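Local coordinates for protein Methylcobalamin\: coenzyme M methyltransferase (Methanosarcina mazei, PDB 4AY7) that probably transfers the methyl group of a methylated corrinoid to coenzyme M in methanogenesis, using a bound zinc ion, at residues 222-225 and 226-230. Residues are numbered along the deposited sequence; the frame is centred on the assembly and turned at random.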
loop_
_atom_site.group_PDB
_atom_site.type_symbol
_atom_site.label_atom_id
_atom_site.label_comp_id
_atom_site.label_asym_id
_atom_site.label_seq_id
_atom_site.Cartn_x
_atom_site.Cartn_y
_atom_site.Cartn_z
ATOM N N ASP A 222 14.818 -15.401 -7.786
ATOM C CA ASP A 222 14.468 -16.473 -8.689
ATOM C C ASP A 222 13.016 -16.948 -8.473
ATOM O O ASP A 222 12.326 -17.234 -9.495
ATOM C CB ASP A 222 15.382 -17.686 -8.494
ATOM C CG ASP A 222 16.689 -17.539 -9.242
ATOM O OD1 ASP A 222 16.875 -16.550 -9.981
ATOM O OD2 ASP A 222 17.513 -18.472 -9.148
ATOM N N SER A 223 12.561 -17.032 -7.208
ATOM C CA SER A 223 11.183 -17.392 -6.917
ATOM C C SER A 223 10.186 -16.336 -7.289
ATOM O O SER A 223 9.028 -16.661 -7.708
ATOM C CB SER A 223 10.999 -17.723 -5.449
ATOM O OG SER A 223 11.537 -19.017 -5.275
ATOM N N PHE A 224 10.610 -15.057 -7.159
ATOM C CA PHE A 224 9.768 -13.985 -7.619
ATOM C C PHE A 224 9.477 -14.168 -9.122
ATOM O O PHE A 224 8.332 -14.002 -9.575
ATOM C CB PHE A 224 10.447 -12.631 -7.362
ATOM C CG PHE A 224 9.605 -11.472 -7.742
ATOM C CD1 PHE A 224 9.628 -10.987 -9.056
ATOM C CD2 PHE A 224 8.765 -10.836 -6.780
ATOM C CE1 PHE A 224 8.810 -9.938 -9.391
ATOM C CE2 PHE A 224 7.932 -9.803 -7.132
ATOM C CZ PHE A 224 8.006 -9.299 -8.434
ATOM N N ARG A 225 10.537 -14.384 -9.901
ATOM C CA ARG A 225 10.381 -14.503 -11.366
ATOM C C ARG A 225 9.670 -15.765 -11.762
ATOM O O ARG A 225 8.855 -15.747 -12.662
ATOM C CB ARG A 225 11.707 -14.390 -12.101
ATOM C CG ARG A 225 12.241 -12.967 -12.043
ATOM C CD ARG A 225 13.590 -12.883 -12.673
ATOM N NE ARG A 225 14.691 -13.468 -11.900
ATOM C CZ ARG A 225 15.466 -12.796 -11.064
ATOM N NH1 ARG A 225 15.268 -11.507 -10.801
ATOM N NH2 ARG A 225 16.457 -13.435 -10.499
ATOM N N GLN A 226 9.902 -16.850 -11.051
ATOM C CA GLN A 226 9.305 -18.114 -11.437
ATOM C C GLN A 226 7.795 -18.203 -11.089
ATOM O O GLN A 226 6.986 -18.743 -11.912
ATOM C CB GLN A 226 9.998 -19.281 -10.757
ATOM C CG GLN A 226 9.294 -20.510 -11.239
ATOM C CD GLN A 226 10.077 -21.773 -11.046
ATOM O OE1 GLN A 226 11.098 -21.794 -10.328
ATOM N NE2 GLN A 226 9.554 -22.857 -11.600
ATOM N N PHE A 227 7.434 -17.713 -9.883
ATOM C CA PHE A 227 6.058 -17.878 -9.339
ATOM C C PHE A 227 5.228 -16.640 -9.029
ATOM O O PHE A 227 3.991 -16.670 -9.162
ATOM C CB PHE A 227 6.057 -18.683 -8.036
ATOM C CG PHE A 227 6.780 -20.000 -8.118
ATOM C CD1 PHE A 227 6.248 -21.042 -8.815
ATOM C CD2 PHE A 227 7.998 -20.174 -7.460
ATOM C CE1 PHE A 227 6.933 -22.243 -8.879
ATOM C CE2 PHE A 227 8.700 -21.354 -7.544
ATOM C CZ PHE A 227 8.167 -22.389 -8.237
ATOM N N LEU A 228 5.895 -15.565 -8.610
ATOM C CA LEU A 228 5.193 -14.394 -8.040
ATOM C C LEU A 228 4.809 -13.405 -9.100
ATOM O O LEU A 228 3.688 -12.908 -9.100
ATOM C CB LEU A 228 6.044 -13.800 -6.952
ATOM C CG LEU A 228 6.555 -14.754 -5.855
ATOM C CD1 LEU A 228 7.285 -13.965 -4.724
ATOM C CD2 LEU A 228 5.425 -15.682 -5.296
ATOM N N LYS A 229 5.715 -13.132 -10.045
ATOM C CA LYS A 229 5.508 -12.121 -11.077
ATOM C C LYS A 229 4.189 -12.338 -11.827
ATOM O O LYS A 229 3.431 -11.391 -12.020
ATOM C CB LYS A 229 6.685 -12.165 -12.057
ATOM C CG LYS A 229 6.707 -11.056 -13.058
ATOM C CD LYS A 229 8.071 -11.057 -13.759
ATOM C CE LYS A 229 8.011 -10.394 -15.098
ATOM N NZ LYS A 229 9.374 -9.925 -15.584
ATOM N N SER A 230 3.918 -13.585 -12.215
ATOM C CA SER A 230 2.695 -13.864 -12.982
ATOM C C SER A 230 1.412 -13.554 -12.254
ATOM O O SER A 230 0.449 -13.061 -12.896
ATOM C CB SER A 230 2.648 -15.305 -13.573
ATOM O OG SER A 230 2.613 -16.228 -12.497
HETATM O O HOH W 1 5.856 -15.528 -12.698
#
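Phe224 and Leu228 meet on the inner side of helix 221-238. Leu228 CD1 lies 4.0 Å from CD2 of the Phe224 ring, and its CG and CD1 also rest against Phe224 CA. With CG anti to the backbone N (chi1 -177°), the Phe224 ring lies beside Lys229, its CE1 4.1 Å from Lys229 CB. Cutting Leu228 back to an alanine is likely to open a gap beside the Phe224 ring and take away one of the side chains that pack on Leu185.

The backbone bonds show a wider pi-type turn at 226-228. Gln226 N bonds to Asp222 O in the usual helical step, and Phe227 N to Ser223 O at 2.9 Å. Lys229 N then reaches back five residues to Phe224 O at 2.8 Å, nearly straight on to the carbonyl. Leu228 N has two weak bonds, to Ser223 O and Phe224 O. A water bridges the next step, donating to Arg225 O at 3.0 Å and accepting from Ser230 N at 2.8 Å.

Gln226 CG sits 3.6 Å above the centre of the Phe227 ring.

Charged groups line another side. Arg225 NH2 forms a salt bridge with Asp222 OD1 at 3.2 Å, on the anti side of the carboxylate. Arg225 NH1 pairs with Asp257, and Lys229 NZ with Asp260.

The helix joins strands 206-210 and 242-246 in a beta-alpha-beta unit of the TIM barrel. Phe224 packs on helix 252-259, while Phe227 and Leu228 pack on helix 178-202.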